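Local coordinates for protein 2-oxoglutarate carboxylase small subunit (Hydrogenobacter thermophilus, PDB 7KCT) that belongs to the biotin carboxylase family of ATP-grasp proteins and holds ADP, bicarbonate and magnesium, at residues A[129-133]-A[134-138]; A[255-258]-A[259-262]; A[266-269]-A[270-274]; A[316-319]-A[320-324]; A[445-448]-A[449-453]. All blocks are in the same frame, centred on the assembly; numbering follows the deposited sequence.

Contact 1 of 5, residues A[129-133]-A[134-138]; sequences EVMKR and AGVPT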
loop_
_atom_site.group_PDB
_atom_site.type_symbol
_atom_site.label_atom_id
_atom_site.label_comp_id
_atom_site.label_asym_id
_atom_site.label_seq_id
_atom_site.Cartn_x
_atom_site.Cartn_y
_atom_site.Cartn_z
ATOM N N GLU A 129 31.110 17.895 17.736
ATOM C CA GLU A 129 32.135 17.609 18.748
ATOM C C GLU A 129 31.806 16.337 19.524
ATOM O O GLU A 129 32.677 15.482 19.726
ATOM C CB GLU A 129 32.303 18.807 19.693
ATOM N N VAL A 130 30.539 16.169 19.935
ATOM C CA VAL A 130 30.159 14.946 20.634
ATOM C C VAL A 130 30.427 13.738 19.749
ATOM O O VAL A 130 30.952 12.715 20.210
ATOM C CB VAL A 130 28.669 14.987 21.043
ATOM C CG1 VAL A 130 28.287 13.668 21.597
ATOM C CG2 VAL A 130 28.438 16.085 22.081
ATOM N N MET A 131 30.032 13.816 18.445
ATOM C CA MET A 131 30.220 12.646 17.571
ATOM C C MET A 131 31.701 12.387 17.366
ATOM O O MET A 131 32.126 11.242 17.300
ATOM C CB MET A 131 29.534 12.829 16.199
ATOM C CG MET A 131 28.012 12.939 16.377
ATOM S SD MET A 131 27.337 11.515 17.311
ATOM C CE MET A 131 26.999 10.215 16.187
ATOM N N LYS A 132 32.493 13.456 17.191
ATOM C CA LYS A 132 33.952 13.339 17.041
ATOM C C LYS A 132 34.564 12.574 18.210
ATOM O O LYS A 132 35.254 11.569 18.017
ATOM C CB LYS A 132 34.562 14.743 16.934
ATOM C CG LYS A 132 35.997 14.858 16.352
ATOM C CD LYS A 132 36.357 16.367 16.173
ATOM C CE LYS A 132 37.618 16.607 15.343
ATOM N NZ LYS A 132 37.983 18.067 15.258
ATOM N N ARG A 133 34.282 13.016 19.438
ATOM C CA ARG A 133 34.821 12.320 20.595
ATOM C C ARG A 133 34.343 10.881 20.677
ATOM O O ARG A 133 34.999 10.075 21.335
ATOM C CB ARG A 133 34.460 13.060 21.882
ATOM C CG ARG A 133 35.428 14.177 22.265
ATOM C CD ARG A 133 35.172 14.784 23.668
ATOM N NE ARG A 133 34.309 15.958 23.569
ATOM C CZ ARG A 133 33.061 16.031 24.021
ATOM N NH1 ARG A 133 32.502 15.002 24.649
ATOM N NH2 ARG A 133 32.369 17.148 23.849
ATOM N N ALA A 134 33.209 10.529 20.047
ATOM C CA ALA A 134 32.703 9.157 20.107
ATOM C C ALA A 134 33.233 8.276 18.980
ATOM O O ALA A 134 32.884 7.091 18.908
ATOM C CB ALA A 134 31.169 9.146 20.106
ATOM N N GLY A 135 34.080 8.803 18.115
ATOM C CA GLY A 135 34.634 8.016 17.036
ATOM C C GLY A 135 34.042 8.246 15.651
ATOM O O GLY A 135 34.499 7.608 14.703
ATOM N N VAL A 136 33.068 9.142 15.490
ATOM C CA VAL A 136 32.401 9.304 14.193
ATOM C C VAL A 136 33.170 10.320 13.354
ATOM O O VAL A 136 33.463 11.413 13.849
ATOM C CB VAL A 136 30.938 9.742 14.375
ATOM C CG1 VAL A 136 30.222 9.788 13.042
ATOM C CG2 VAL A 136 30.209 8.827 15.319
ATOM N N PRO A 137 33.515 10.027 12.092
ATOM C CA PRO A 137 34.179 11.052 11.267
ATOM C C PRO A 137 33.262 12.238 11.063
ATOM O O PRO A 137 32.034 12.098 10.993
ATOM C CB PRO A 137 34.492 10.321 9.954
ATOM C CG PRO A 137 33.540 9.100 9.943
ATOM C CD PRO A 137 33.367 8.740 11.389
ATOM N N THR A 138 33.846 13.425 11.059
ATOM C CA THR A 138 33.060 14.638 10.933
ATOM C C THR A 138 33.657 15.464 9.820
ATOM O O THR A 138 34.796 15.244 9.409
ATOM C CB THR A 138 32.994 15.486 12.227
ATOM O OG1 THR A 138 34.306 15.805 12.702
ATOM C CG2 THR A 138 32.179 14.788 13.331
#

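Contact 2 of 5, residues A[255-258]-A[259-262]; sequences LTPE and QREY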
loop_
_atom_site.group_PDB
_atom_site.type_symbol
_atom_site.label_atom_id
_atom_site.label_comp_id
_atom_site.label_asym_id
_atom_site.label_seq_id
_atom_site.Cartn_x
_atom_site.Cartn_y
_atom_site.Cartn_z
ATOM N N LEU A 255 26.621 2.462 -0.677
ATOM C CA LEU A 255 27.289 1.599 0.286
ATOM C C LEU A 255 27.141 0.117 -0.018
ATOM O O LEU A 255 26.050 -0.370 -0.342
ATOM C CB LEU A 255 26.747 1.880 1.685
ATOM C CG LEU A 255 26.872 3.296 2.214
ATOM C CD1 LEU A 255 26.354 3.236 3.630
ATOM C CD2 LEU A 255 28.315 3.720 2.157
ATOM N N THR A 256 28.251 -0.607 0.160
ATOM C CA THR A 256 28.252 -2.054 0.159
ATOM C C THR A 256 27.726 -2.545 1.493
ATOM O O THR A 256 27.690 -1.796 2.469
ATOM C CB THR A 256 29.673 -2.569 -0.055
ATOM O OG1 THR A 256 30.431 -2.231 1.120
ATOM C CG2 THR A 256 30.307 -1.929 -1.294
ATOM N N PRO A 257 27.382 -3.823 1.603
ATOM C CA PRO A 257 26.903 -4.312 2.906
ATOM C C PRO A 257 27.931 -4.167 4.024
ATOM O O PRO A 257 27.552 -3.998 5.189
ATOM C CB PRO A 257 26.550 -5.776 2.625
ATOM C CG PRO A 257 26.325 -5.826 1.071
ATOM C CD PRO A 257 27.358 -4.861 0.556
ATOM N N GLU A 258 29.223 -4.214 3.700
ATOM C CA GLU A 258 30.262 -4.104 4.720
ATOM C C GLU A 258 30.403 -2.667 5.220
ATOM O O GLU A 258 30.648 -2.431 6.412
ATOM C CB GLU A 258 31.584 -4.634 4.140
ATOM C CG GLU A 258 31.623 -6.152 3.809
ATOM C CD GLU A 258 30.677 -6.587 2.676
ATOM O OE1 GLU A 258 30.597 -5.890 1.624
ATOM O OE2 GLU A 258 30.030 -7.650 2.846
ATOM N N GLN A 259 30.279 -1.681 4.335
ATOM C CA GLN A 259 30.255 -0.309 4.826
ATOM C C GLN A 259 28.970 0.002 5.591
ATOM O O GLN A 259 28.991 0.815 6.528
ATOM C CB GLN A 259 30.398 0.671 3.678
ATOM C CG GLN A 259 31.575 0.404 2.780
ATOM C CD GLN A 259 31.554 1.289 1.558
ATOM O OE1 GLN A 259 30.953 0.948 0.533
ATOM N NE2 GLN A 259 32.101 2.496 1.704
ATOM N N ARG A 260 27.851 -0.608 5.185
ATOM C CA ARG A 260 26.592 -0.432 5.899
ATOM C C ARG A 260 26.760 -0.808 7.361
ATOM O O ARG A 260 26.436 -0.027 8.254
ATOM C CB ARG A 260 25.492 -1.267 5.244
ATOM C CG ARG A 260 24.064 -1.104 5.863
ATOM C CD ARG A 260 22.957 -1.674 4.934
ATOM N NE ARG A 260 22.955 -0.920 3.677
ATOM C CZ ARG A 260 23.299 -1.416 2.493
ATOM N NH1 ARG A 260 23.634 -2.686 2.381
ATOM N NH2 ARG A 260 23.294 -0.634 1.420
ATOM N N GLU A 261 27.321 -1.982 7.624
ATOM C CA GLU A 261 27.489 -2.411 9.009
ATOM C C GLU A 261 28.604 -1.657 9.732
ATOM O O GLU A 261 28.490 -1.412 10.933
ATOM C CB GLU A 261 27.726 -3.902 9.039
ATOM C CG GLU A 261 26.542 -4.684 8.479
ATOM C CD GLU A 261 25.255 -4.514 9.315
ATOM O OE1 GLU A 261 24.147 -4.642 8.743
ATOM O OE2 GLU A 261 25.349 -4.253 10.544
ATOM N N TYR A 262 29.662 -1.242 9.032
ATOM C CA TYR A 262 30.711 -0.454 9.672
ATOM C C TYR A 262 30.176 0.889 10.132
ATOM O O TYR A 262 30.284 1.253 11.305
ATOM C CB TYR A 262 31.897 -0.254 8.711
ATOM C CG TYR A 262 32.877 0.783 9.203
ATOM C CD1 TYR A 262 33.835 0.477 10.164
ATOM C CD2 TYR A 262 32.831 2.074 8.735
ATOM C CE1 TYR A 262 34.730 1.456 10.640
ATOM C CE2 TYR A 262 33.692 3.038 9.202
ATOM C CZ TYR A 262 34.656 2.718 10.142
ATOM O OH TYR A 262 35.517 3.701 10.582
#

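Contact 3 of 5, residues A[266-269]-A[270-274]; sequences LVVK and AAKEI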
loop_
_atom_site.group_PDB
_atom_site.type_symbol
_atom_site.label_atom_id
_atom_site.label_comp_id
_atom_site.label_asym_id
_atom_site.label_seq_id
_atom_site.Cartn_x
_atom_site.Cartn_y
_atom_site.Cartn_z
ATOM N N LEU A 266 29.130 2.367 14.124
ATOM C CA LEU A 266 29.616 3.631 14.673
ATOM C C LEU A 266 28.474 4.500 15.187
ATOM O O LEU A 266 28.619 5.218 16.194
ATOM C CB LEU A 266 30.377 4.405 13.604
ATOM C CG LEU A 266 31.724 3.747 13.296
ATOM C CD1 LEU A 266 32.627 4.793 12.625
ATOM C CD2 LEU A 266 32.472 3.032 14.429
ATOM N N VAL A 267 27.361 4.545 14.446
ATOM C CA VAL A 267 26.254 5.374 14.899
ATOM C C VAL A 267 25.602 4.754 16.127
ATOM O O VAL A 267 25.228 5.466 17.059
ATOM C CB VAL A 267 25.209 5.615 13.790
ATOM C CG1 VAL A 267 25.820 6.369 12.651
ATOM C CG2 VAL A 267 24.620 4.341 13.327
ATOM N N VAL A 268 25.478 3.431 16.161
ATOM C CA VAL A 268 24.941 2.784 17.358
ATOM C C VAL A 268 25.798 3.147 18.568
ATOM O O VAL A 268 25.306 3.708 19.562
ATOM C CB VAL A 268 24.855 1.261 17.152
ATOM C CG1 VAL A 268 24.589 0.517 18.494
ATOM C CG2 VAL A 268 23.758 0.921 16.213
ATOM N N LYS A 269 27.116 2.921 18.452
ATOM C CA LYS A 269 28.043 3.240 19.546
ATOM C C LYS A 269 27.873 4.663 20.028
ATOM O O LYS A 269 27.859 4.929 21.228
ATOM C CB LYS A 269 29.495 3.021 19.091
ATOM C CG LYS A 269 30.569 3.267 20.182
ATOM C CD LYS A 269 32.006 3.105 19.656
ATOM C CE LYS A 269 33.020 3.647 20.662
ATOM N NZ LYS A 269 32.782 3.083 22.031
ATOM N N ALA A 270 27.749 5.605 19.112
ATOM C CA ALA A 270 27.604 6.982 19.547
ATOM C C ALA A 270 26.236 7.219 20.178
ATOM O O ALA A 270 26.108 8.022 21.104
ATOM C CB ALA A 270 27.875 7.904 18.373
ATOM N N ALA A 271 25.195 6.552 19.664
ATOM C CA ALA A 271 23.853 6.661 20.237
ATOM C C ALA A 271 23.823 6.151 21.674
ATOM O O ALA A 271 23.238 6.788 22.562
ATOM C CB ALA A 271 22.865 5.881 19.363
ATOM N N LYS A 272 24.410 4.986 21.913
ATOM C CA LYS A 272 24.498 4.467 23.277
ATOM C C LYS A 272 25.293 5.403 24.177
ATOM O O LYS A 272 24.935 5.599 25.342
ATOM C CB LYS A 272 25.143 3.089 23.267
ATOM C CG LYS A 272 24.300 2.002 22.709
ATOM C CD LYS A 272 25.140 0.762 22.430
ATOM C CE LYS A 272 24.285 -0.509 22.373
ATOM N NZ LYS A 272 24.149 -1.121 23.750
ATOM N N GLU A 273 26.348 6.029 23.650
ATOM C CA GLU A 273 27.174 6.901 24.493
ATOM C C GLU A 273 26.373 8.077 25.029
ATOM O O GLU A 273 26.600 8.527 26.156
ATOM C CB GLU A 273 28.393 7.436 23.724
ATOM C CG GLU A 273 29.552 6.458 23.561
ATOM C CD GLU A 273 30.814 7.118 22.975
ATOM O OE1 GLU A 273 31.133 8.290 23.314
ATOM O OE2 GLU A 273 31.485 6.454 22.158
ATOM N N ILE A 274 25.466 8.632 24.227
ATOM C CA ILE A 274 24.682 9.764 24.715
ATOM C C ILE A 274 23.350 9.302 25.307
ATOM O O ILE A 274 22.465 10.125 25.570
ATOM C CB ILE A 274 24.453 10.821 23.611
ATOM C CG1 ILE A 274 23.620 10.263 22.458
ATOM C CG2 ILE A 274 25.771 11.366 23.082
ATOM C CD1 ILE A 274 23.269 11.301 21.404
#

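Contact 4 of 5, residues A[316-319]-A[320-324]; sequences IVKW and QIRIA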
loop_
_atom_site.group_PDB
_atom_site.type_symbol
_atom_site.label_atom_id
_atom_site.label_comp_id
_atom_site.label_asym_id
_atom_site.label_seq_id
_atom_site.Cartn_x
_atom_site.Cartn_y
_atom_site.Cartn_z
ATOM N N ILE A 316 8.404 1.723 12.580
ATOM C CA ILE A 316 9.156 2.608 13.473
ATOM C C ILE A 316 8.243 3.419 14.404
ATOM O O ILE A 316 8.561 3.628 15.586
ATOM C CB ILE A 316 10.058 3.525 12.639
ATOM C CG1 ILE A 316 11.119 2.733 11.882
ATOM C CG2 ILE A 316 10.634 4.579 13.553
ATOM C CD1 ILE A 316 11.718 3.585 10.697
ATOM N N VAL A 317 7.137 3.949 13.889
ATOM C CA VAL A 317 6.251 4.753 14.733
ATOM C C VAL A 317 5.603 3.893 15.824
ATOM O O VAL A 317 5.480 4.322 16.975
ATOM C CB VAL A 317 5.194 5.459 13.866
ATOM C CG1 VAL A 317 4.206 6.232 14.708
ATOM C CG2 VAL A 317 5.862 6.428 12.916
ATOM N N LYS A 318 5.085 2.714 15.465
ATOM C CA LYS A 318 4.529 1.843 16.489
ATOM C C LYS A 318 5.583 1.540 17.556
ATOM O O LYS A 318 5.273 1.528 18.755
ATOM C CB LYS A 318 3.983 0.563 15.854
ATOM C CG LYS A 318 3.075 -0.220 16.784
ATOM C CD LYS A 318 2.456 -1.461 16.151
ATOM C CE LYS A 318 1.387 -1.134 15.148
ATOM N NZ LYS A 318 0.615 -2.372 14.769
ATOM N N TRP A 319 6.844 1.303 17.138
ATOM C CA TRP A 319 7.910 1.043 18.109
ATOM C C TRP A 319 8.192 2.270 18.963
ATOM O O TRP A 319 8.433 2.136 20.171
ATOM C CB TRP A 319 9.207 0.539 17.404
ATOM C CG TRP A 319 9.122 -0.940 17.276
ATOM C CD1 TRP A 319 8.953 -1.666 16.128
ATOM C CD2 TRP A 319 9.117 -1.895 18.357
ATOM N NE1 TRP A 319 8.812 -2.992 16.432
ATOM C CE2 TRP A 319 8.951 -3.167 17.784
ATOM C CE3 TRP A 319 9.280 -1.794 19.748
ATOM C CZ2 TRP A 319 8.915 -4.341 18.558
ATOM C CZ3 TRP A 319 9.257 -2.952 20.508
ATOM C CH2 TRP A 319 9.071 -4.208 19.913
ATOM N N GLN A 320 8.173 3.476 18.383
ATOM C CA GLN A 320 8.281 4.659 19.222
ATOM C C GLN A 320 7.311 4.558 20.395
ATOM O O GLN A 320 7.666 4.819 21.544
ATOM C CB GLN A 320 8.005 5.930 18.414
ATOM C CG GLN A 320 9.182 6.557 17.652
ATOM C CD GLN A 320 8.752 7.813 16.937
ATOM O OE1 GLN A 320 7.831 7.790 16.096
ATOM N NE2 GLN A 320 9.328 8.931 17.332
ATOM N N ILE A 321 6.061 4.216 20.104
ATOM C CA ILE A 321 5.024 4.256 21.121
ATOM C C ILE A 321 5.237 3.153 22.145
ATOM O O ILE A 321 5.103 3.376 23.338
ATOM C CB ILE A 321 3.643 4.145 20.456
ATOM C CG1 ILE A 321 3.391 5.397 19.607
ATOM C CG2 ILE A 321 2.559 4.024 21.531
ATOM C CD1 ILE A 321 2.324 5.230 18.597
ATOM N N ARG A 322 5.592 1.959 21.698
ATOM C CA ARG A 322 5.881 0.872 22.615
ATOM C C ARG A 322 7.080 1.176 23.507
ATOM O O ARG A 322 7.097 0.794 24.685
ATOM C CB ARG A 322 6.156 -0.393 21.827
ATOM C CG ARG A 322 4.977 -1.065 21.227
ATOM C CD ARG A 322 5.442 -2.189 20.273
ATOM N NE ARG A 322 4.318 -3.053 20.064
ATOM C CZ ARG A 322 3.950 -3.574 18.902
ATOM N NH1 ARG A 322 4.646 -3.340 17.784
ATOM N NH2 ARG A 322 2.850 -4.328 18.865
ATOM N N ILE A 323 8.146 1.731 22.921
ATOM C CA ILE A 323 9.342 2.091 23.665
ATOM C C ILE A 323 9.006 3.108 24.731
ATOM O O ILE A 323 9.469 3.014 25.867
ATOM C CB ILE A 323 10.421 2.630 22.698
ATOM C CG1 ILE A 323 11.146 1.529 21.971
ATOM C CG2 ILE A 323 11.428 3.500 23.413
ATOM C CD1 ILE A 323 11.851 2.037 20.709
ATOM N N ALA A 324 8.176 4.093 24.391
ATOM C CA ALA A 324 7.827 5.123 25.360
ATOM C C ALA A 324 7.013 4.546 26.521
ATOM O O ALA A 324 7.118 5.038 27.647
ATOM C CB ALA A 324 7.045 6.245 24.678
#

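Contact 5 of 5, residues A[445-448]-A[449-453]; sequences TTRY and LEEHP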
loop_
_atom_site.group_PDB
_atom_site.type_symbol
_atom_site.label_atom_id
_atom_site.label_comp_id
_atom_site.label_asym_id
_atom_site.label_seq_id
_atom_site.Cartn_x
_atom_site.Cartn_y
_atom_site.Cartn_z
ATOM N N THR A 445 23.598 13.364 -7.179
ATOM C CA THR A 445 24.172 14.067 -6.046
ATOM C C THR A 445 23.191 15.138 -5.582
ATOM O O THR A 445 22.115 15.323 -6.159
ATOM C CB THR A 445 25.520 14.728 -6.401
ATOM O OG1 THR A 445 25.276 15.936 -7.125
ATOM C CG2 THR A 445 26.416 13.808 -7.182
ATOM N N THR A 446 23.566 15.881 -4.547
ATOM C CA THR A 446 22.676 16.944 -4.070
ATOM C C THR A 446 22.502 18.074 -5.064
ATOM O O THR A 446 21.559 18.869 -4.909
ATOM C CB THR A 446 23.196 17.529 -2.755
ATOM O OG1 THR A 446 24.508 18.069 -2.963
ATOM C CG2 THR A 446 23.267 16.413 -1.732
ATOM N N ARG A 447 23.366 18.138 -6.084
ATOM C CA ARG A 447 23.313 19.087 -7.190
ATOM C C ARG A 447 22.387 18.605 -8.308
ATOM O O ARG A 447 22.214 19.307 -9.312
ATOM C CB ARG A 447 24.732 19.284 -7.774
ATOM C CG ARG A 447 25.863 19.515 -6.736
ATOM C CD ARG A 447 25.538 20.632 -5.736
ATOM N NE ARG A 447 25.149 21.881 -6.385
ATOM C CZ ARG A 447 25.991 22.846 -6.752
ATOM N NH1 ARG A 447 27.293 22.714 -6.540
ATOM N NH2 ARG A 447 25.514 23.938 -7.341
ATOM N N TYR A 448 21.799 17.421 -8.153
ATOM C CA TYR A 448 21.017 16.800 -9.227
ATOM C C TYR A 448 20.076 17.755 -9.952
ATOM O O TYR A 448 20.054 17.778 -11.185
ATOM C CB TYR A 448 20.221 15.626 -8.682
ATOM C CG TYR A 448 19.411 14.944 -9.751
ATOM C CD1 TYR A 448 19.947 13.919 -10.510
ATOM C CD2 TYR A 448 18.117 15.380 -10.040
ATOM C CE1 TYR A 448 19.187 13.298 -11.506
ATOM C CE2 TYR A 448 17.374 14.790 -11.024
ATOM C CZ TYR A 448 17.900 13.749 -11.750
ATOM O OH TYR A 448 17.132 13.168 -12.712
ATOM N N LEU A 449 19.255 18.518 -9.215
ATOM C CA LEU A 449 18.234 19.322 -9.879
ATOM C C LEU A 449 18.861 20.500 -10.649
ATOM O O LEU A 449 18.394 20.868 -11.738
ATOM C CB LEU A 449 17.210 19.820 -8.864
ATOM C CG LEU A 449 16.193 18.776 -8.374
ATOM C CD1 LEU A 449 15.292 19.343 -7.286
ATOM C CD2 LEU A 449 15.338 18.190 -9.530
ATOM N N GLU A 450 19.926 21.095 -10.110
ATOM C CA GLU A 450 20.637 22.141 -10.841
ATOM C C GLU A 450 21.328 21.609 -12.097
ATOM O O GLU A 450 21.554 22.366 -13.045
ATOM C CB GLU A 450 21.659 22.781 -9.911
ATOM C CG GLU A 450 21.076 23.417 -8.657
ATOM C CD GLU A 450 22.118 23.592 -7.540
ATOM O OE1 GLU A 450 22.462 22.599 -6.849
ATOM O OE2 GLU A 450 22.604 24.730 -7.363
ATOM N N GLU A 451 21.707 20.344 -12.110
ATOM C CA GLU A 451 22.433 19.726 -13.208
ATOM C C GLU A 451 21.541 18.999 -14.216
ATOM O O GLU A 451 22.060 18.462 -15.201
ATOM C CB GLU A 451 23.443 18.735 -12.647
ATOM C CG GLU A 451 24.515 19.389 -11.747
ATOM C CD GLU A 451 25.450 18.359 -11.135
ATOM O OE1 GLU A 451 25.092 17.149 -11.111
ATOM O OE2 GLU A 451 26.544 18.778 -10.674
ATOM N N HIS A 452 20.224 18.955 -14.005
ATOM C CA HIS A 452 19.310 18.296 -14.939
ATOM C C HIS A 452 18.128 19.205 -15.211
ATOM O O HIS A 452 16.998 18.924 -14.793
ATOM C CB HIS A 452 18.869 16.936 -14.408
ATOM C CG HIS A 452 19.990 15.954 -14.301
ATOM N ND1 HIS A 452 20.963 16.043 -13.326
ATOM C CD2 HIS A 452 20.337 14.907 -15.082
ATOM C CE1 HIS A 452 21.843 15.076 -13.498
ATOM N NE2 HIS A 452 21.479 14.362 -14.547
ATOM N N PRO A 453 18.339 20.276 -15.984
ATOM C CA PRO A 453 17.231 21.192 -16.277
ATOM C C PRO A 453 16.119 20.523 -17.083
ATOM O O PRO A 453 14.976 21.005 -17.074
ATOM C CB PRO A 453 17.923 22.330 -17.052
ATOM C CG PRO A 453 19.072 21.690 -17.729
ATOM C CD PRO A 453 19.541 20.579 -16.786
HETATM O O HOH W 1 23.661 14.822 -9.696
HETATM O O HOH W 2 19.141 17.976 -6.161
#

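Contact 1 of 5, residues A[129-133]-A[134-138]
A Schellman motif closes helix 124-133 in the ATP-grasp part of the chain, and it folds Val136 back onto Met131. Two backbone bonds define it: Val136 N donates to Met131 O at 2.9 Å, nearly straight at 161°, and Gly135 N donates to Lys132 O at 3.0 Å from above the carbonyl plane. Ala134 N makes weaker bonds to both Val130 O and Met131 O, as expected where helical pairing is giving way. Gly135 turns the chain at a positive phi (103°); having no CB, it avoids crowding against Ala134 O, and so suits the place.

The hydrophobic pairing that commonly accompanies this motif is present. Met131 and Val136 lie alongside each other, pointing the same way, with their CB atoms 3.9 Å apart. Bends at chi2 and chi3 (-86°) curl the methionine so that its CE comes 3.6 Å from Val136 CG2. A flexible thioether can fill such a spot, and both side chains continue inward to Ala270 of helix 257-273 and to Phe294 of strand 292-298, which keeps them buried.

On the outer side the exposed Lys132 runs out as an extended chain, and Thr138 crosses it at about a right angle. Thr138 OG1 lies 4.1 Å from Lys132 CD, while its methyl CG2 sits 4.1 Å from Lys132 N.

Contact 2 of 5, residues A[255-258]-A[259-262]
Thr256 and Gln259 cross each other at the start of helix 257-273 and form a capping box. Thr256 is the N-cap: its OG1 accepts from Gln259 N at 3.3 Å along an almost straight line (170°). The reciprocal bond runs from Thr256 N to Gln259 OE1 at 3.1 Å. Because CG of Gln259 stands anti to its carbonyl carbon and the chain continues extended, the amide swings back over the first turn. The threonine hydroxyl also donates to that same OE1, at 3.3 Å, in the plane of the amide and on a lone pair. This turns NE2 the other way, toward Leu255 CD2, 4.0 Å off.

Pro257 follows the cap comfortably, since a first-turn residue needs no N-H for helical pairing. Arg260, buried, sends its guanidinium back beside the chain, so that Thr256 O lies over one of its faces and NH1 passes 3.7 Å from Pro257 CA. Its NE forms a salt bridge with Glu234, which fixes the charged end.

Two donors on Gln259 OE1 fix the rotation of its amide. The threonine hydroxyl thus satisfies a first-turn N-H and the glutamine amide satisfies the N-cap's own N-H, both with neutral groups.

Contact 3 of 5, residues A[266-269]-A[270-274]
Lys269 reaches toward Glu273, one turn further along helix 257-273, and the two side chains cross at a slant. Its CB stays beside the backbone, and the first real approach is made by the next atom. CG is anti to the lysine's own N (chi1 -177°), which aims the chain out along the surface, and it already stands 3.9 Å from Glu273 OE2. CE comes within 3.5 Å of that oxygen. A bend at chi4 (51°) then brings NZ to 3.6 Å from OE2, a long salt bridge. From the other side, Glu273 CG rests 3.3 Å from Lys269 O before the extended chain carries its carboxylate over.

A second pair, also four residues apart, lies side by side: Val268 CG1 is 4.0 Å from Lys272 CD, the valine supporting the aliphatic part of the lysine, whose NZ bonds Gly227 O. Ala270 and Ala271 are buried, and their small methyls suit close packing, that of Ala271 against Val229.

Long as it is, the Lys269 to Glu273 pair lies on an exposed flank and is probably a modest electrostatic tie. Glu273 is the last helical residue, where a negative charge fits the helix dipole poorly, so the nearby ammonium may partly offset it.

Contact 4 of 5, residues A[316-319]-A[320-324]
With CG anti to the carbonyl carbon (chi1 -75°) and the chain straight as far as NE, Arg322 leans back along its helix and over the indole of Trp319. Lys318 takes the other setting: its CG is anti to the backbone N (chi1 -165°), which sends its methylenes toward the guanidinium of Arg322. Arg322 CD then sits over the face of the tryptophan, 3.9 Å from the centroid of the six-membered ring, a CH-pi contact. The guanidinium, its plane turned 52° from the ring, is farther off, with CZ 5.2 Å from that centroid, so any cation-pi attraction is weak.

Lys318 CD lies over one face of the guanidinium, 3.3 Å from Arg322 NH1. Aliphatic carbon can rest there while the like charges keep apart, with Lys318 NZ 5.1 Å from Arg322 NH2; Glu32 binds that ammonium in a salt bridge. At the edge of the indole, Ile323 CG1 approaches Trp319 CE3 at 4.4 Å, and Leu222 of strand 215-223 touches both residues.

Elsewhere round the helix Val317 CG1 meets Ile321 CD1 at 4.4 Å, both branched residues facing helix 20-32. Gln320 turns its buried OE1 to His87 NE2, which satisfies it. Arg410 of the second subunit packs on Lys318.

Side chains three and four residues apart thus form the ridges of an ordinary alpha-helix, here one of the ATP-grasp part of the chain, set between the antiparallel sheet containing strand 215-223 and helix 20-32, the latter belonging to the biotin carboxylase N-terminal domain.

Contact 5 of 5, residues A[445-448]-A[449-453]
Arg447 and Glu450 form a bidentate, side-on salt bridge where a type I beta turn, Thr445 to Tyr448, leads into the short helix 448-451. Arg447 NE bonds Glu450 OE1 at 2.8 Å and NH2 bonds OE2 at 3.0 Å. Both oxygens lie near the guanidinium plane, yet the nitrogens come from above the carboxylate, the two planes being 42° apart. Arginine bends at chi2 and chi3, folding back to present this edge. Thr445 OG1 accepts from Arg447 N, a capping bond to which a threonine hydroxyl is well suited.

His452 ND1 donates to Tyr448 O at 2.9 Å, in the carbonyl plane and on a lone pair. That bond helps set the imidazole over the tyrosine face in an offset stack, centroids 4.2 Å apart and planes at 12°. Asp438 binds His452 NE2 and Asp436 binds Tyr448 OH, so both rings are fixed at their far ends too; a carboxylate at NE2 might favour a protonated imidazole.

Leu449 adds packing, its CD2 lying 4.0 Å from Tyr448 CD2 at the ring edge. Thr446 belongs to an ADP pocket, its side chain about 4 Å from the nucleotide. A water ties the turn to the helix, donating to Thr446 O at 2.9 Å and accepting from Leu449 N at 3.1 Å.

Overall arrangement
Contacts 2 and 3 are the beginning and end of one helix, 257-273, with centres 17 Å apart. Contact 1 packs against the later of them: Val130 CG1 lies 3.7 Å from Ile274 CG2, and the two centres are 10 Å apart. Contact 4 is a separate helix, 19 Å from contact 3 between centres, beside the N-terminal region. Contact 5, in the biotin carboxylase C-terminal domain, lies 36 Å from contact 4 between centres, across the centre of the chain. Thr446 of contact 5 touches an ADP, whereas Thr138 of contact 1 has its side chain about 10 Å from an ADP, and Gln320 of contact 4 about 11 Å.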